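Local structure of ricin B-like lectin (Macrolepiota procera, 4J2S) at residues 20-25 and 39-44; 73-78 and 119-124. The protein is a ricin B-type beta-trefoil lectin that probably binds carbohydrates, here holding a galactose unit in its binding site. All blocks are in the same frame, centred on the assembly; numbering follows the deposited sequence.

Contact 1 (20-25 and 39-44); sequences VIDLSG and GKNQQW. With GAL (beta-D-galactopyranose), chain B; MAG (methyl 2-acetamido-2-deoxy-beta-D-glucopyranoside), chain C.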
loop_
_atom_site.group_PDB
_atom_site.type_symbol
_atom_site.label_atom_id
_atom_site.label_comp_id
_atom_site.label_asym_id
_atom_site.label_seq_id
_atom_site.Cartn_x
_atom_site.Cartn_y
_atom_site.Cartn_z
ATOM N N VAL A 20 6.091 6.195 -3.818
ATOM C CA VAL A 20 4.845 6.020 -3.068
ATOM C C VAL A 20 3.871 5.110 -3.792
ATOM O O VAL A 20 3.935 4.899 -5.021
ATOM C CB VAL A 20 4.145 7.356 -2.740
ATOM C CG1 VAL A 20 5.120 8.300 -2.071
ATOM C CG2 VAL A 20 3.641 8.003 -4.002
ATOM N N ILE A 21 2.901 4.634 -3.021
ATOM C CA ILE A 21 1.834 3.806 -3.566
ATOM C C ILE A 21 0.908 4.736 -4.360
ATOM O O ILE A 21 0.298 5.667 -3.816
ATOM C CB ILE A 21 1.085 3.074 -2.453
ATOM C CG1 ILE A 21 2.045 2.179 -1.644
ATOM C CG2 ILE A 21 -0.103 2.316 -3.017
ATOM C CD1 ILE A 21 1.321 1.272 -0.688
ATOM N N ASP A 22 0.696 4.377 -5.623
ATOM C CA ASP A 22 0.127 5.280 -6.626
ATOM C C ASP A 22 -0.859 4.471 -7.449
ATOM O O ASP A 22 -0.570 3.343 -7.879
ATOM C CB ASP A 22 1.278 5.819 -7.444
ATOM C CG ASP A 22 0.867 6.713 -8.601
ATOM O OD1 ASP A 22 0.104 6.246 -9.451
ATOM O OD2 ASP A 22 1.459 7.809 -8.759
ATOM N N LEU A 23 -2.076 4.978 -7.522
ATOM C CA LEU A 23 -3.074 4.465 -8.427
ATOM C C LEU A 23 -2.817 4.973 -9.820
ATOM O O LEU A 23 -2.985 6.161 -10.124
ATOM C CB LEU A 23 -4.473 4.838 -7.957
ATOM C CG LEU A 23 -5.622 4.404 -8.860
ATOM C CD1 LEU A 23 -5.611 2.928 -9.003
ATOM C CD2 LEU A 23 -6.940 4.880 -8.253
ATOM N N SER A 24 -2.344 4.077 -10.671
ATOM C CA SER A 24 -1.847 4.450 -11.985
ATOM C C SER A 24 -2.807 5.319 -12.764
ATOM O O SER A 24 -3.947 4.922 -13.019
ATOM C CB SER A 24 -1.604 3.195 -12.815
ATOM O OG SER A 24 -1.116 3.589 -14.103
ATOM N N GLY A 25 -2.275 6.427 -13.277
ATOM C CA GLY A 25 -3.043 7.287 -14.157
ATOM C C GLY A 25 -3.230 6.658 -15.522
ATOM O O GLY A 25 -4.039 7.138 -16.298
ATOM N N GLY A 39 -0.190 14.029 -5.928
ATOM C CA GLY A 39 -1.404 13.632 -6.645
ATOM C C GLY A 39 -2.424 13.037 -5.696
ATOM O O GLY A 39 -2.046 12.298 -4.776
ATOM N N LYS A 40 -3.722 13.219 -5.954
ATOM C CA LYS A 40 -4.744 12.551 -5.160
ATOM C C LYS A 40 -4.837 11.070 -5.426
ATOM O O LYS A 40 -5.304 10.311 -4.562
ATOM C CB LYS A 40 -6.127 13.196 -5.314
ATOM C CG LYS A 40 -6.281 14.370 -4.358
ATOM C CD LYS A 40 -5.428 15.558 -4.702
ATOM C CE LYS A 40 -5.810 16.726 -3.803
ATOM N NZ LYS A 40 -4.903 17.878 -3.991
ATOM N N ASN A 41 -4.277 10.633 -6.554
ATOM C CA ASN A 41 -4.101 9.215 -6.823
ATOM C C ASN A 41 -2.904 8.604 -6.083
ATOM O O ASN A 41 -2.647 7.398 -6.201
ATOM C CB ASN A 41 -3.932 8.997 -8.318
ATOM C CG ASN A 41 -2.656 9.603 -8.834
ATOM O OD1 ASN A 41 -2.398 10.779 -8.615
ATOM N ND2 ASN A 41 -1.880 8.846 -9.579
ATOM N N GLN A 42 -2.223 9.416 -5.265
ATOM C CA GLN A 42 -1.132 8.992 -4.382
ATOM C C GLN A 42 -1.507 9.212 -2.910
ATOM O O GLN A 42 -0.642 9.207 -2.031
ATOM C CB GLN A 42 0.099 9.859 -4.675
ATOM C CG GLN A 42 0.427 9.842 -6.156
ATOM C CD GLN A 42 1.713 10.523 -6.488
ATOM O OE1 GLN A 42 1.888 11.704 -6.156
ATOM N NE2 GLN A 42 2.615 9.830 -7.153
ATOM N N GLN A 43 -2.812 9.376 -2.660
ATOM C CA GLN A 43 -3.337 9.654 -1.322
ATOM C C GLN A 43 -4.458 8.676 -1.024
ATOM O O GLN A 43 -5.240 8.352 -1.892
ATOM C CB GLN A 43 -3.849 11.096 -1.224
ATOM C CG GLN A 43 -2.722 12.082 -1.461
ATOM C CD GLN A 43 -3.151 13.523 -1.444
ATOM O OE1 GLN A 43 -2.565 14.354 -2.136
ATOM N NE2 GLN A 43 -4.037 13.844 -0.561
ATOM N N TRP A 44 -4.469 8.143 0.190
ATOM C CA TRP A 44 -5.294 7.045 0.603
ATOM C C TRP A 44 -5.975 7.372 1.940
ATOM O O TRP A 44 -5.290 7.663 2.935
ATOM C CB TRP A 44 -4.413 5.787 0.757
ATOM C CG TRP A 44 -3.738 5.442 -0.523
ATOM C CD1 TRP A 44 -2.496 5.836 -0.930
ATOM C CD2 TRP A 44 -4.318 4.732 -1.640
ATOM N NE1 TRP A 44 -2.276 5.416 -2.228
ATOM C CE2 TRP A 44 -3.364 4.715 -2.674
ATOM C CE3 TRP A 44 -5.560 4.131 -1.859
ATOM C CZ2 TRP A 44 -3.631 4.151 -3.920
ATOM C CZ3 TRP A 44 -5.807 3.530 -3.072
ATOM C CH2 TRP A 44 -4.824 3.517 -4.084
HETATM C C1 GAL B . 0.185 9.616 -14.246
HETATM C C2 GAL B . 0.002 9.949 -12.768
HETATM C C3 GAL B . 1.125 9.366 -11.943
HETATM C C4 GAL B . 1.218 7.882 -12.237
HETATM C C5 GAL B . 1.432 7.683 -13.727
HETATM C C6 GAL B . 1.531 6.226 -14.161
HETATM O O2 GAL B . -0.024 11.363 -12.622
HETATM O O3 GAL B . 0.897 9.636 -10.551
HETATM O O4 GAL B . 0.019 7.228 -11.863
HETATM O O5 GAL B . 0.353 8.240 -14.459
HETATM O O6 GAL B . 1.766 6.100 -15.567
HETATM C C1 MAG C . -2.136 10.562 -18.791
HETATM C C2 MAG C . -1.048 9.548 -18.605
HETATM C C3 MAG C . -1.087 9.115 -17.172
HETATM C C4 MAG C . -0.731 10.338 -16.338
HETATM C C5 MAG C . -1.583 11.554 -16.684
HETATM C C6 MAG C . -0.953 12.832 -16.158
HETATM C C7 MAG C . -2.075 7.704 -19.809
HETATM C C8 MAG C . -1.828 6.613 -20.749
HETATM N N2 MAG C . -1.081 8.399 -19.508
HETATM O O1 MAG C . -2.371 10.847 -20.180
HETATM O O3 MAG C . -0.130 8.086 -16.992
HETATM O O4 MAG C . -0.934 10.072 -14.961
HETATM O O5 MAG C . -1.732 11.737 -18.106
HETATM O O6 MAG C . 0.356 12.962 -16.677
HETATM O O7 MAG C . -3.174 7.919 -19.357
HETATM C CM MAG C . -3.387 11.822 -20.393
HETATM O O HOH W 1 0.763 6.998 -1.369
#
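The indole of Trp44 meets strand 20-23 with its edge: Ile21 O lies in the ring plane, 3.0 Å from Trp44 NE1, and the N-H...O angle of 171° marks a straight hydrogen bond, although the donor stands above the carbonyl plane. Water 1 sits at the same edge and donates to both Ile21 O and Gln42 O. The side chains of Ile21 and Trp44 cross at about a right angle, with Ile21 CG2 4.1 Å from Trp44 CE2. Further along, Leu23 N donates to Asn41 O at 2.8 Å, fixing the turn 39-44 against the strand.

The other flat groups build the sugar site. The carboxylate of Asp22 stands almost perpendicular to the amides of both Asn41 and Gln42. Gln42 NE2 reaches Asp22 OD2 from the anti side at 2.8 Å and also donates to Pro35 O, while Gln42 OE1 accepts from the backbone N of Gly39 and of His37. Asn41 CG is tucked between its backbone N and carbonyl carbon (chi1 66°), which aims ND2 at Leu23 O, in the amide plane, and at galactose O3, 3.0 Å from ND2.

Galactose O3 in turn donates to Asp22 OD2 at 2.6 Å; O4 donates to Asp22 OD1 and accepts from Gly25 N, 2.8 Å from O4. His37 adds a further bond to the sugar. Each of the two hydroxyls thus gives one bond and takes another, so the site reads the positions of O3 and O4 together, and axial O4 is what distinguishes galactose from glucose. Through its bent bond, Gln42 is placed to hold the Asp22 carboxylate.

Contact 2 (73-78 and 119-124); sequences GTRLVA and GTPVQL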
loop_
_atom_site.group_PDB
_atom_site.type_symbol
_atom_site.label_atom_id
_atom_site.label_comp_id
_atom_site.label_asym_id
_atom_site.label_seq_id
_atom_site.Cartn_x
_atom_site.Cartn_y
_atom_site.Cartn_z
ATOM N N GLY A 73 3.498 -12.613 -5.604
ATOM C CA GLY A 73 3.310 -11.996 -6.902
ATOM C C GLY A 73 1.920 -11.449 -7.196
ATOM O O GLY A 73 1.731 -10.780 -8.210
ATOM N N THR A 74 0.931 -11.738 -6.360
ATOM C CA THR A 74 -0.384 -11.153 -6.537
ATOM C C THR A 74 -0.294 -9.647 -6.681
ATOM O O THR A 74 0.315 -9.002 -5.865
ATOM C CB THR A 74 -1.316 -11.476 -5.359
ATOM O OG1 THR A 74 -1.478 -12.900 -5.278
ATOM C CG2 THR A 74 -2.697 -10.846 -5.533
ATOM N N ARG A 75 -0.827 -9.112 -7.772
ATOM C CA ARG A 75 -0.857 -7.675 -7.993
ATOM C C ARG A 75 -1.897 -6.980 -7.121
ATOM O O ARG A 75 -3.042 -7.393 -6.964
ATOM C CB ARG A 75 -1.157 -7.368 -9.467
ATOM C CG ARG A 75 -0.054 -7.801 -10.398
ATOM C CD ARG A 75 1.178 -6.923 -10.189
ATOM N NE ARG A 75 2.368 -7.438 -10.867
ATOM C CZ ARG A 75 2.696 -7.186 -12.125
ATOM N NH1 ARG A 75 1.913 -6.462 -12.919
ATOM N NH2 ARG A 75 3.822 -7.688 -12.588
ATOM N N LEU A 76 -1.521 -5.813 -6.638
ATOM C CA LEU A 76 -2.494 -4.902 -6.076
ATOM C C LEU A 76 -3.170 -4.105 -7.165
ATOM O O LEU A 76 -2.559 -3.691 -8.149
ATOM C CB LEU A 76 -1.829 -3.952 -5.076
ATOM C CG LEU A 76 -1.729 -4.450 -3.639
ATOM C CD1 LEU A 76 -0.740 -5.571 -3.542
ATOM C CD2 LEU A 76 -1.456 -3.283 -2.711
ATOM N N VAL A 77 -4.475 -3.950 -6.970
ATOM C CA VAL A 77 -5.314 -3.193 -7.871
ATOM C C VAL A 77 -6.390 -2.461 -7.114
ATOM O O VAL A 77 -6.715 -2.805 -5.981
ATOM C CB VAL A 77 -6.025 -4.089 -8.908
ATOM C CG1 VAL A 77 -5.041 -4.717 -9.873
ATOM C CG2 VAL A 77 -6.843 -5.164 -8.209
ATOM N N ALA A 78 -6.919 -1.426 -7.765
ATOM C CA ALA A 78 -8.066 -0.717 -7.257
ATOM C C ALA A 78 -9.274 -1.624 -7.390
ATOM O O ALA A 78 -9.464 -2.242 -8.427
ATOM C CB ALA A 78 -8.306 0.547 -8.045
ATOM N N GLY A 119 6.283 3.267 -12.054
ATOM C CA GLY A 119 5.441 2.228 -12.647
ATOM C C GLY A 119 5.740 0.808 -12.188
ATOM O O GLY A 119 5.017 -0.122 -12.521
ATOM N N THR A 120 6.689 0.658 -11.284
ATOM C CA THR A 120 6.995 -0.668 -10.704
ATOM C C THR A 120 5.777 -1.181 -9.953
ATOM O O THR A 120 5.256 -0.479 -9.087
ATOM C CB THR A 120 8.185 -0.557 -9.759
ATOM O OG1 THR A 120 9.348 -0.211 -10.498
ATOM C CG2 THR A 120 8.425 -1.835 -8.995
ATOM N N PRO A 121 5.270 -2.371 -10.270
ATOM C CA PRO A 121 4.062 -2.840 -9.607
ATOM C C PRO A 121 4.254 -3.057 -8.095
ATOM O O PRO A 121 5.317 -3.525 -7.651
ATOM C CB PRO A 121 3.751 -4.164 -10.319
ATOM C CG PRO A 121 4.420 -4.065 -11.628
ATOM C CD PRO A 121 5.640 -3.204 -11.421
ATOM N N VAL A 122 3.222 -2.745 -7.326
ATOM C CA VAL A 122 3.121 -3.218 -5.965
ATOM C C VAL A 122 2.385 -4.543 -5.957
ATOM O O VAL A 122 1.356 -4.678 -6.594
ATOM C CB VAL A 122 2.382 -2.202 -5.069
ATOM C CG1 VAL A 122 2.350 -2.655 -3.638
ATOM C CG2 VAL A 122 3.031 -0.836 -5.183
ATOM N N GLN A 123 2.950 -5.522 -5.228
ATOM C CA GLN A 123 2.477 -6.887 -5.216
ATOM C C GLN A 123 2.385 -7.394 -3.792
ATOM O O GLN A 123 2.806 -6.719 -2.847
ATOM C CB GLN A 123 3.407 -7.774 -6.042
ATOM C CG GLN A 123 4.745 -7.963 -5.356
ATOM C CD GLN A 123 5.781 -8.735 -6.153
ATOM O OE1 GLN A 123 5.482 -9.320 -7.202
ATOM N NE2 GLN A 123 6.999 -8.665 -5.700
ATOM N N LEU A 124 1.790 -8.564 -3.585
ATOM C CA LEU A 124 2.009 -9.314 -2.347
ATOM C C LEU A 124 3.232 -10.206 -2.429
ATOM O O LEU A 124 3.600 -10.702 -3.495
ATOM C CB LEU A 124 0.809 -10.216 -2.058
ATOM C CG LEU A 124 -0.521 -9.498 -1.892
ATOM C CD1 LEU A 124 -1.606 -10.574 -1.683
ATOM C CD2 LEU A 124 -0.463 -8.495 -0.763
HETATM O O HOH W 2 3.561 -9.032 -9.298
#
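Leu76 packs its two methyls against strand 120-124, CD1 lying 4.0 Å from Leu124 CD2 and CD2 the same distance from Val122 CG1. CD1 also rests 3.6 Å from Gln123 C, so the leucine covers the backbone as well as the side chains. Next to it Thr74 and Leu124 run side by side, pointing the same way, with Thr74 CB 3.8 Å from Leu124 CD1. Leu108 and Ile66 add to this buried side.

In this beta-trefoil a single antiparallel bridge ties the start of strand 76-79 to strand 120-126. Arg75 and Gln123 form its non-hydrogen-bonded pair, flanked by Leu124 N to Thr74 O (2.8 Å) and by Leu76 N to Val122 O (3.1 Å). Gly73 N to Leu124 O extends the pairing ahead of the bridge; beyond Leu76 the chains part, the strand axes standing 104° apart.

The other side faces solvent, with Arg75 exposed and Pro121 and Gln123 partly so. Arg75, bent at chi2 (-69°), turns its guanidinium alongside Pro121, whose CG sits 3.6 Å above the plane and over its centre. Water 2 donates to Gly73 O and to Gln123 OE1. Gln123 NE2 is taken by Asp109 OD1.

Apolar side chains therefore close the inner side and backbone bonds join the segments along the seam, whereas outside the link is a guanidinium stacked on a proline and a water bridge from Gly73 O to Gln123 OE1.

From the N terminus, contact 1 comes first: strand 20-23 leads into strand 31-34, and the turn 39-44 returns to strand 20-23, closing a short loop as strand 44-48 begins. Only later does contact 2 open, at 73-78; it closes at 119-124 after the chain has passed through strands 86-89, 97-100 and 106-110 and helix 111-114. The two loops follow in series, neither nesting nor crossing. They meet in space where Leu23 CD1 packs 3.7 Å from Ala78 CB. Strand 31-34 lies between strands 20-23 and 120-126 in one antiparallel sheet, and contact 2 joins that sheet to the hairpin of 63-66 and 76-79.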